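Local coordinates for protein interpain A (Prevotella intermedia, PDB 3BB7) that probably cleaves proteins as a cysteine protease of the C10 family and is made as a zymogen that activates itself autocatalytically, at residues F51-K56 with T308-M313; Q123-F128 with F219-A224; Y232-W237 with L298-N303. The protein carries 1 engineered substitution. All blocks are in the same frame, centred on the assembly; numbering follows the deposited sequence.

Contact 1. Residues F51-K56 with T308-M313; sequences FKWWLK and TAEQDM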
loop_
_atom_site.group_PDB
_atom_site.type_symbol
_atom_site.label_atom_id
_atom_site.label_comp_id
_atom_site.label_asym_id
_atom_site.label_seq_id
_atom_site.Cartn_x
_atom_site.Cartn_y
_atom_site.Cartn_z
ATOM N N PHE A 51 1.581 -7.690 -2.612
ATOM C CA PHE A 51 2.389 -8.135 -3.746
ATOM C C PHE A 51 1.727 -9.333 -4.430
ATOM O O PHE A 51 1.687 -9.418 -5.677
ATOM C CB PHE A 51 3.803 -8.474 -3.252
ATOM C CG PHE A 51 4.723 -9.040 -4.305
ATOM C CD1 PHE A 51 5.214 -10.352 -4.207
ATOM C CD2 PHE A 51 5.167 -8.227 -5.338
ATOM C CE1 PHE A 51 6.109 -10.859 -5.178
ATOM C CE2 PHE A 51 6.064 -8.700 -6.293
ATOM C CZ PHE A 51 6.529 -10.029 -6.219
ATOM N N LYS A 52 1.147 -10.221 -3.627
ATOM C CA LYS A 52 0.402 -11.349 -4.192
ATOM C C LYS A 52 -0.751 -10.876 -5.081
ATOM O O LYS A 52 -0.957 -11.434 -6.176
ATOM C CB LYS A 52 -0.102 -12.261 -3.069
ATOM C CG LYS A 52 0.997 -13.130 -2.524
ATOM C CD LYS A 52 0.461 -14.106 -1.464
ATOM C CE LYS A 52 1.404 -15.290 -1.276
ATOM N NZ LYS A 52 2.835 -14.849 -1.269
ATOM N N TRP A 53 -1.475 -9.840 -4.639
ATOM C CA TRP A 53 -2.538 -9.249 -5.454
ATOM C C TRP A 53 -1.969 -8.753 -6.785
ATOM O O TRP A 53 -2.521 -9.049 -7.860
ATOM C CB TRP A 53 -3.251 -8.090 -4.734
ATOM C CG TRP A 53 -4.091 -7.323 -5.697
ATOM C CD1 TRP A 53 -5.346 -7.665 -6.178
ATOM C CD2 TRP A 53 -3.716 -6.128 -6.388
ATOM N NE1 TRP A 53 -5.782 -6.711 -7.074
ATOM C CE2 TRP A 53 -4.792 -5.775 -7.245
ATOM C CE3 TRP A 53 -2.580 -5.312 -6.351
ATOM C CZ2 TRP A 53 -4.739 -4.660 -8.098
ATOM C CZ3 TRP A 53 -2.522 -4.186 -7.186
ATOM C CH2 TRP A 53 -3.605 -3.870 -8.050
ATOM N N TRP A 54 -0.869 -8.012 -6.711
ATOM C CA TRP A 54 -0.283 -7.406 -7.898
ATOM C C TRP A 54 0.079 -8.503 -8.921
ATOM O O TRP A 54 -0.193 -8.358 -10.114
ATOM C CB TRP A 54 0.946 -6.575 -7.518
ATOM C CG TRP A 54 1.571 -5.922 -8.713
ATOM C CD1 TRP A 54 1.171 -4.755 -9.331
ATOM C CD2 TRP A 54 2.717 -6.392 -9.433
ATOM N NE1 TRP A 54 1.988 -4.496 -10.418
ATOM C CE2 TRP A 54 2.962 -5.470 -10.485
ATOM C CE3 TRP A 54 3.566 -7.502 -9.280
ATOM C CZ2 TRP A 54 3.979 -5.662 -11.418
ATOM C CZ3 TRP A 54 4.597 -7.677 -10.195
ATOM C CH2 TRP A 54 4.797 -6.754 -11.241
ATOM N N LEU A 55 0.676 -9.599 -8.470
ATOM C CA LEU A 55 1.005 -10.693 -9.381
ATOM C C LEU A 55 -0.250 -11.280 -10.037
ATOM O O LEU A 55 -0.240 -11.608 -11.236
ATOM C CB LEU A 55 1.773 -11.798 -8.651
ATOM C CG LEU A 55 3.201 -11.450 -8.209
ATOM C CD1 LEU A 55 3.760 -12.598 -7.343
ATOM C CD2 LEU A 55 4.137 -11.181 -9.382
ATOM N N LYS A 56 -1.310 -11.450 -9.255
ATOM C CA LYS A 56 -2.580 -11.982 -9.807
ATOM C C LYS A 56 -3.189 -11.023 -10.847
ATOM O O LYS A 56 -3.651 -11.453 -11.914
ATOM C CB LYS A 56 -3.567 -12.267 -8.667
ATOM C CG LYS A 56 -3.146 -13.464 -7.795
ATOM C CD LYS A 56 -4.251 -13.881 -6.838
ATOM C CE LYS A 56 -4.058 -15.333 -6.386
ATOM N NZ LYS A 56 -5.283 -15.922 -5.729
ATOM N N THR A 308 -8.243 -6.578 -11.183
ATOM C CA THR A 308 -7.865 -5.180 -11.518
ATOM C C THR A 308 -8.911 -4.153 -11.136
ATOM O O THR A 308 -8.635 -2.951 -11.063
ATOM C CB THR A 308 -7.526 -4.977 -13.006
ATOM O OG1 THR A 308 -8.635 -5.411 -13.811
ATOM C CG2 THR A 308 -6.301 -5.740 -13.385
ATOM N N ALA A 309 -10.130 -4.619 -10.900
ATOM C CA ALA A 309 -11.177 -3.722 -10.468
ATOM C C ALA A 309 -10.887 -3.230 -9.048
ATOM O O ALA A 309 -11.387 -2.190 -8.624
ATOM C CB ALA A 309 -12.510 -4.443 -10.523
ATOM N N GLU A 310 -10.053 -3.969 -8.321
ATOM C CA GLU A 310 -9.752 -3.670 -6.906
ATOM C C GLU A 310 -8.635 -2.634 -6.782
ATOM O O GLU A 310 -7.557 -2.906 -6.211
ATOM C CB GLU A 310 -9.414 -4.978 -6.178
ATOM C CG GLU A 310 -10.519 -6.042 -6.358
ATOM C CD GLU A 310 -10.098 -7.427 -5.926
ATOM O OE1 GLU A 310 -8.904 -7.634 -5.602
ATOM O OE2 GLU A 310 -10.979 -8.332 -5.927
ATOM N N GLN A 311 -8.907 -1.430 -7.294
ATOM C CA GLN A 311 -7.917 -0.347 -7.267
ATOM C C GLN A 311 -8.580 0.961 -6.908
ATOM O O GLN A 311 -9.316 1.540 -7.710
ATOM C CB GLN A 311 -7.217 -0.188 -8.615
ATOM C CG GLN A 311 -6.328 -1.350 -8.999
ATOM C CD GLN A 311 -5.680 -1.112 -10.343
ATOM O OE1 GLN A 311 -4.714 -0.334 -10.462
ATOM N NE2 GLN A 311 -6.192 -1.782 -11.367
ATOM N N ASP A 312 -8.345 1.364 -5.669
ATOM C CA ASP A 312 -8.858 2.592 -5.110
ATOM C C ASP A 312 -7.652 3.387 -4.643
ATOM O O ASP A 312 -6.585 2.814 -4.373
ATOM C CB ASP A 312 -9.725 2.310 -3.874
ATOM C CG ASP A 312 -10.815 1.287 -4.129
ATOM O OD1 ASP A 312 -11.044 0.430 -3.240
ATOM O OD2 ASP A 312 -11.433 1.324 -5.211
ATOM N N MET A 313 -7.793 4.700 -4.536
ATOM C CA MET A 313 -6.741 5.491 -3.906
ATOM C C MET A 313 -7.370 6.467 -2.949
ATOM O O MET A 313 -8.513 6.910 -3.136
ATOM C CB MET A 313 -5.827 6.183 -4.935
ATOM C CG MET A 313 -6.302 7.481 -5.503
ATOM S SD MET A 313 -5.063 8.537 -6.355
ATOM C CE MET A 313 -4.687 7.498 -7.769
#

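Contact 2. Residues Q123-F128 with F219-A224; sequences QVLNYF and FGFTDA. Unlike the reference sequence in segment 123-128: Val124 (reference Ala).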
loop_
_atom_site.group_PDB
_atom_site.type_symbol
_atom_site.label_atom_id
_atom_site.label_comp_id
_atom_site.label_asym_id
_atom_site.label_seq_id
_atom_site.Cartn_x
_atom_site.Cartn_y
_atom_site.Cartn_z
ATOM N N GLN A 123 2.109 4.896 7.326
ATOM C CA GLN A 123 3.369 5.296 6.683
ATOM C C GLN A 123 3.218 6.648 5.982
ATOM O O GLN A 123 4.145 7.465 5.991
ATOM C CB GLN A 123 3.884 4.239 5.730
ATOM C CG GLN A 123 4.322 2.959 6.438
ATOM C CD GLN A 123 5.069 2.001 5.525
ATOM O OE1 GLN A 123 6.306 1.896 5.581
ATOM N NE2 GLN A 123 4.328 1.294 4.681
ATOM N N VAL A 124 2.065 6.903 5.359
ATOM C CA VAL A 124 1.856 8.222 4.772
ATOM C C VAL A 124 1.775 9.318 5.842
ATOM O O VAL A 124 2.397 10.361 5.683
ATOM C CB VAL A 124 0.611 8.212 3.857
ATOM C CG1 VAL A 124 0.303 9.661 3.324
ATOM C CG2 VAL A 124 0.869 7.278 2.679
ATOM N N LEU A 125 1.038 9.103 6.930
ATOM C CA LEU A 125 0.983 10.126 8.000
ATOM C C LEU A 125 2.361 10.392 8.591
ATOM O O LEU A 125 2.742 11.551 8.835
ATOM C CB LEU A 125 0.028 9.684 9.107
ATOM C CG LEU A 125 -1.437 10.136 8.887
ATOM C CD1 LEU A 125 -1.956 9.907 7.450
ATOM C CD2 LEU A 125 -2.390 9.578 9.936
ATOM N N ASN A 126 3.156 9.343 8.759
ATOM C CA ASN A 126 4.484 9.516 9.306
ATOM C C ASN A 126 5.383 10.319 8.353
ATOM O O ASN A 126 6.255 11.071 8.777
ATOM C CB ASN A 126 5.148 8.163 9.590
ATOM C CG ASN A 126 6.543 8.341 10.173
ATOM O OD1 ASN A 126 6.711 8.878 11.287
ATOM N ND2 ASN A 126 7.551 7.894 9.426
ATOM N N TYR A 127 5.208 10.119 7.048
ATOM C CA TYR A 127 5.967 10.911 6.067
ATOM C C TYR A 127 5.735 12.414 6.301
ATOM O O TYR A 127 6.685 13.233 6.269
ATOM C CB TYR A 127 5.578 10.488 4.647
ATOM C CG TYR A 127 6.207 11.397 3.620
ATOM C CD1 TYR A 127 7.564 11.272 3.287
ATOM C CD2 TYR A 127 5.469 12.419 3.040
ATOM C CE1 TYR A 127 8.156 12.129 2.358
ATOM C CE2 TYR A 127 6.066 13.313 2.087
ATOM C CZ TYR A 127 7.402 13.142 1.761
ATOM O OH TYR A 127 8.032 13.998 0.881
ATOM N N PHE A 128 4.477 12.789 6.555
ATOM C CA PHE A 128 4.137 14.201 6.804
ATOM C C PHE A 128 4.344 14.683 8.220
ATOM O O PHE A 128 4.370 15.898 8.453
ATOM C CB PHE A 128 2.676 14.436 6.418
ATOM C CG PHE A 128 2.441 14.358 4.926
ATOM C CD1 PHE A 128 2.989 15.333 4.081
ATOM C CD2 PHE A 128 1.734 13.302 4.379
ATOM C CE1 PHE A 128 2.798 15.285 2.701
ATOM C CE2 PHE A 128 1.554 13.211 2.982
ATOM C CZ PHE A 128 2.078 14.205 2.161
ATOM N N PHE A 219 -8.500 12.593 11.861
ATOM C CA PHE A 219 -7.152 13.134 11.716
ATOM C C PHE A 219 -7.104 14.556 11.179
ATOM O O PHE A 219 -6.030 15.181 11.162
ATOM C CB PHE A 219 -6.271 12.226 10.865
ATOM C CG PHE A 219 -5.922 10.915 11.530
ATOM C CD1 PHE A 219 -6.596 9.751 11.192
ATOM C CD2 PHE A 219 -4.878 10.833 12.456
ATOM C CE1 PHE A 219 -6.258 8.509 11.780
ATOM C CE2 PHE A 219 -4.514 9.605 13.038
ATOM C CZ PHE A 219 -5.197 8.434 12.697
ATOM N N GLY A 220 -8.247 15.047 10.706
ATOM C CA GLY A 220 -8.368 16.423 10.241
ATOM C C GLY A 220 -7.773 16.726 8.873
ATOM O O GLY A 220 -7.475 17.885 8.570
ATOM N N PHE A 221 -7.625 15.704 8.036
ATOM C CA PHE A 221 -7.203 15.923 6.655
ATOM C C PHE A 221 -8.394 16.358 5.816
ATOM O O PHE A 221 -9.102 15.523 5.228
ATOM C CB PHE A 221 -6.575 14.674 6.040
ATOM C CG PHE A 221 -5.235 14.325 6.616
ATOM C CD1 PHE A 221 -4.096 15.050 6.254
ATOM C CD2 PHE A 221 -5.119 13.319 7.568
ATOM C CE1 PHE A 221 -2.818 14.712 6.790
ATOM C CE2 PHE A 221 -3.890 12.986 8.145
ATOM C CZ PHE A 221 -2.723 13.668 7.743
ATOM N N THR A 222 -8.618 17.672 5.811
ATOM C CA THR A 222 -9.803 18.245 5.183
ATOM C C THR A 222 -10.018 17.756 3.755
ATOM O O THR A 222 -11.170 17.525 3.353
ATOM C CB THR A 222 -9.715 19.769 5.228
ATOM O OG1 THR A 222 -8.623 20.215 4.432
ATOM C CG2 THR A 222 -9.487 20.215 6.605
ATOM N N ASP A 223 -8.935 17.605 2.999
ATOM C CA ASP A 223 -9.000 17.278 1.572
ATOM C C ASP A 223 -9.003 15.775 1.252
ATOM O O ASP A 223 -9.057 15.388 0.065
ATOM C CB ASP A 223 -7.845 17.938 0.826
ATOM C CG ASP A 223 -7.885 19.441 0.875
ATOM O OD1 ASP A 223 -8.897 20.033 1.318
ATOM O OD2 ASP A 223 -6.864 20.039 0.454
ATOM N N ALA A 224 -8.885 14.918 2.269
ATOM C CA ALA A 224 -8.798 13.476 1.983
ATOM C C ALA A 224 -10.040 12.996 1.242
ATOM O O ALA A 224 -11.181 13.385 1.576
ATOM C CB ALA A 224 -8.594 12.679 3.266
#

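Contact 3. Residues Y232-W237 with L298-N303; sequences YTDEQW and LLNPGN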
loop_
_atom_site.group_PDB
_atom_site.type_symbol
_atom_site.label_atom_id
_atom_site.label_comp_id
_atom_site.label_asym_id
_atom_site.label_seq_id
_atom_site.Cartn_x
_atom_site.Cartn_y
_atom_site.Cartn_z
ATOM N N TYR A 232 -12.092 6.021 -14.208
ATOM C CA TYR A 232 -11.086 6.773 -14.980
ATOM C C TYR A 232 -10.484 5.951 -16.111
ATOM O O TYR A 232 -10.257 4.732 -15.976
ATOM C CB TYR A 232 -9.938 7.194 -14.066
ATOM C CG TYR A 232 -10.401 8.162 -12.976
ATOM C CD1 TYR A 232 -10.947 7.688 -11.789
ATOM C CD2 TYR A 232 -10.273 9.545 -13.134
ATOM C CE1 TYR A 232 -11.391 8.579 -10.791
ATOM C CE2 TYR A 232 -10.709 10.428 -12.143
ATOM C CZ TYR A 232 -11.224 9.939 -10.971
ATOM O OH TYR A 232 -11.641 10.830 -10.010
ATOM N N THR A 233 -10.132 6.616 -17.215
ATOM C CA THR A 233 -9.315 5.921 -18.209
ATOM C C THR A 233 -7.903 5.738 -17.639
ATOM O O THR A 233 -7.509 6.425 -16.667
ATOM C CB THR A 233 -9.189 6.697 -19.508
ATOM O OG1 THR A 233 -8.467 7.905 -19.241
ATOM C CG2 THR A 233 -10.571 7.037 -20.101
ATOM N N ASP A 234 -7.112 4.857 -18.252
ATOM C CA ASP A 234 -5.752 4.621 -17.774
ATOM C C ASP A 234 -4.949 5.913 -17.801
ATOM O O ASP A 234 -4.194 6.194 -16.874
ATOM C CB ASP A 234 -5.071 3.576 -18.670
ATOM C CG ASP A 234 -5.738 2.230 -18.595
ATOM O OD1 ASP A 234 -6.316 1.926 -17.523
ATOM O OD2 ASP A 234 -5.663 1.468 -19.592
ATOM N N GLU A 235 -5.097 6.694 -18.874
ATOM C CA GLU A 235 -4.359 7.952 -18.982
ATOM C C GLU A 235 -4.789 8.939 -17.883
ATOM O O GLU A 235 -3.959 9.655 -17.293
ATOM C CB GLU A 235 -4.523 8.557 -20.383
ATOM C CG GLU A 235 -3.954 7.650 -21.495
ATOM C CD GLU A 235 -4.796 6.341 -21.781
ATOM O OE1 GLU A 235 -6.022 6.252 -21.471
ATOM O OE2 GLU A 235 -4.213 5.368 -22.340
ATOM N N GLN A 236 -6.092 9.008 -17.605
ATOM C CA GLN A 236 -6.567 9.928 -16.574
ATOM C C GLN A 236 -6.053 9.510 -15.204
ATOM O O GLN A 236 -5.637 10.359 -14.399
ATOM C CB GLN A 236 -8.088 9.932 -16.564
ATOM C CG GLN A 236 -8.671 10.626 -17.776
ATOM C CD GLN A 236 -10.146 10.327 -17.993
ATOM O OE1 GLN A 236 -10.747 9.493 -17.303
ATOM N NE2 GLN A 236 -10.727 10.969 -18.996
ATOM N N TRP A 237 -6.110 8.205 -14.916
ATOM C CA TRP A 237 -5.648 7.690 -13.629
ATOM C C TRP A 237 -4.131 7.926 -13.440
ATOM O O TRP A 237 -3.703 8.409 -12.379
ATOM C CB TRP A 237 -5.946 6.191 -13.594
ATOM C CG TRP A 237 -5.738 5.522 -12.289
ATOM C CD1 TRP A 237 -4.737 4.638 -11.972
ATOM C CD2 TRP A 237 -6.550 5.648 -11.115
ATOM N NE1 TRP A 237 -4.885 4.190 -10.682
ATOM C CE2 TRP A 237 -6.002 4.781 -10.135
ATOM C CE3 TRP A 237 -7.712 6.368 -10.813
ATOM C CZ2 TRP A 237 -6.567 4.635 -8.862
ATOM C CZ3 TRP A 237 -8.270 6.220 -9.552
ATOM C CH2 TRP A 237 -7.693 5.362 -8.594
ATOM N N LEU A 298 -0.715 -0.540 -16.866
ATOM C CA LEU A 298 -1.363 -1.609 -17.627
ATOM C C LEU A 298 -2.454 -2.352 -16.849
ATOM O O LEU A 298 -3.076 -3.274 -17.397
ATOM C CB LEU A 298 -0.311 -2.590 -18.144
ATOM C CG LEU A 298 0.865 -2.989 -17.260
ATOM C CD1 LEU A 298 0.467 -3.521 -15.909
ATOM C CD2 LEU A 298 1.745 -4.021 -17.995
ATOM N N LEU A 299 -2.714 -1.966 -15.599
ATOM C CA LEU A 299 -3.769 -2.662 -14.811
ATOM C C LEU A 299 -5.157 -2.032 -15.044
ATOM O O LEU A 299 -5.787 -1.535 -14.107
ATOM C CB LEU A 299 -3.425 -2.717 -13.304
ATOM C CG LEU A 299 -2.085 -3.412 -12.988
ATOM C CD1 LEU A 299 -1.844 -3.380 -11.509
ATOM C CD2 LEU A 299 -2.070 -4.832 -13.499
ATOM N N ASN A 300 -5.632 -2.044 -16.295
ATOM C CA ASN A 300 -6.967 -1.476 -16.578
ATOM C C ASN A 300 -8.017 -2.318 -15.846
ATOM O O ASN A 300 -7.945 -3.538 -15.872
ATOM C CB ASN A 300 -7.240 -1.515 -18.093
ATOM C CG ASN A 300 -8.580 -0.907 -18.471
ATOM O OD1 ASN A 300 -8.730 0.317 -18.561
ATOM N ND2 ASN A 300 -9.564 -1.756 -18.663
ATOM N N PRO A 301 -8.952 -1.675 -15.144
ATOM C CA PRO A 301 -10.020 -2.393 -14.450
ATOM C C PRO A 301 -10.806 -3.286 -15.394
ATOM O O PRO A 301 -11.113 -2.874 -16.515
ATOM C CB PRO A 301 -10.905 -1.245 -13.911
ATOM C CG PRO A 301 -9.971 -0.154 -13.714
ATOM C CD PRO A 301 -8.985 -0.236 -14.852
ATOM N N GLY A 302 -11.111 -4.504 -14.963
ATOM C CA GLY A 302 -12.014 -5.388 -15.750
ATOM C C GLY A 302 -13.451 -5.277 -15.262
ATOM O O GLY A 302 -13.872 -4.196 -14.808
ATOM N N ASN A 303 -14.201 -6.389 -15.326
ATOM C CA ASN A 303 -15.545 -6.440 -14.735
ATOM C C ASN A 303 -15.460 -6.246 -13.231
ATOM O O ASN A 303 -14.359 -6.216 -12.669
ATOM C CB ASN A 303 -16.340 -7.701 -15.156
ATOM C CG ASN A 303 -15.930 -8.993 -14.406
ATOM O OD1 ASN A 303 -15.308 -8.953 -13.347
ATOM N ND2 ASN A 303 -16.333 -10.160 -14.960
#

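Contact 1. Residues F51-K56 with T308-M313
The amide nitrogen NE2 of Gln311, whose aliphatic carbon CG rests against the indole of Trp53, is gripped by two carbonyl oxygens. Within its own segment, Gln311 NE2 donates to Thr308 O at 2.7 Å, with an N-H...O angle of 160°; the donor lies in the carbonyl plane on a lone pair. Its second acceptor is Leu299 O. At the other end of the amide, Gln311 OE1 receives bonds from Tyr253 OH and Arg229 NH1, so both polar atoms are satisfied and the rotation of the group is fixed. Trp53 and this anchored chain cross at about a right angle, with Trp53 CZ2 3.8 Å from Gln311 CG and Trp53 CH2 just as near to it. Trp53 reaches across because CG stands anti to the backbone N (chi1 167°), which carries the ring away from helix 49-68. The five-membered part of the indole meets Glu310 instead, and the two side chains run past each other in opposite directions, ring and carboxylate planes only 25° apart. Glu310 OE1 sits 3.6 Å from Trp53 NE1, but this is no hydrogen bond: the indole N-H goes to Phe307 O, and Glu310 OE1 accepts from His267 NE2. His267 also stacks on the Trp53 ring. At the backbone, Glu310 forms the centre of an inverse gamma turn, closed by a weak bond from Gln311 N to Ala309 O. A buried tryptophan from the Spi-inhibitor-like prosegment thus packs beside His267, the predicted proton acceptor, its side chain about 9 Å from that of the engineered Ala116 at the nucleophile position, an arrangement consistent with a zymogen prosegment laid against the active site of a C10 protease.

Contact 2. Residues Q123-F128 with F219-A224
Leu125 divides its two methyl groups between a pair of phenylalanines, and this is where the contact is tight. Leu125 CD2 lies over one face of the Phe219 ring, 3.9 Å from the centroid and 17° off the ring normal, a CH-pi contact displaced toward the ring's own CD2-CE2 bond. The other methyl turns to Phe221, where Leu125 CD1 comes within 3.7 Å of Phe221 CE2 and the branch carbon Leu125 CG follows at 3.8 Å from the same atom. Both phenylalanines carry CG opposite their carbonyl carbon (chi1 -69° and -70°), which aims the two rings at the one leucine. No polar bond joins the segments; apolar packing among three buried side chains does the work.

Farther along, the fit slackens. Phe128, at the end of the helix, leans the same way, but its CD2 stays 5.3 Å from Phe221 CE1. Thr222 and Asp223 turn out to solvent, where the threonine hydroxyl donates to Asp223 OD1 from above the carboxylate plane and Asp223 OD2 bonds Tyr318 OH. These two residues form the middle of a type I turn from Phe221 to Ala224.

The loop joins helix 208-218 to the edge strand 225-228 and presses its rings against helix 116-128; Cys189 of helix 176-192 and Leu215 of helix 208-218 also touch Leu125, which is thus packed by two other helices and the loop.

Contact 3. Residues Y232-W237 with L298-N303
Asn300 can be followed outward from the loop to the carboxylate of Asp234, which each of its first three side-chain atoms meets in turn. Its CB already lies 3.6 Å from Asp234 OD1 and 3.7 Å from Asp234 OD2, astride the two oxygens. Next comes Asn300 CG, 3.7 Å from Asp234 OD1; it points opposite the backbone N, next to the carbonyl carbon (chi1 -178°), and so extends over the carboxylate. The amide then meets the carboxylate almost perpendicularly, the planes 83° apart. At the tip, Asn300 OD1 is placed 3.1 Å from Asp234 OD1, and Asp234 OD2 follows at 3.4 Å from that same amide oxygen. Two acceptors so close make no hydrogen bond, which leaves the assignment of oxygen and nitrogen within this amide open to doubt. The last atom, ND2, turns back toward Pro301 O, but the angle there is too poor for a bond. Alongside, Pro301 adds a looser contact through CD, 4.4 Å from Asp234 OD1.

Asp234 has its real partners outside the loop: OD1 makes a salt bridge with Arg229 NH2, and OD2 receives a weak hydrogen bond from Asn73 ND2. Asp234 opens helix 234-246, whose start is closed by a capping box in which Gln236 N donates to Thr233 OG1 at 3.1 Å and Thr233 N to Gln236 OE1 at 2.9 Å.

If the amide is oriented as modelled, the oxygen-oxygen approach should be mildly unfavourable and the exposed asparagine lies against Asp234 by contact alone; the reverse orientation would put ND2 at the carboxylate, where a bond would be possible. In either case the chemistry is that of a buried carboxylate whose charge is met by Arg229 and probably favoured by the helix N-terminus.

Contact 1 spans the chain from the prosegment helix 49-68 to the entrance of strand 312-315, and contacts 2 and 3 fall one after the other within that span. Contacts 1 and 3 are neighbours, with centres about 12 Å apart on the same side of the molecule, joined by the bonds Thr308 OG1-Asn300 O and Gln311 NE2-Leu299 O. Contact 2 lies on the opposite side of the chain's centre, its centre about 23 Å from that of contact 1 and about 26 Å from that of contact 3, on the helix that begins at the engineered Ala116. Prosegment strands 4-9 to 35-39 and protease strands, 312-315 and 225-228 included, belong to one antiparallel sheet, so prosegment and protease share it.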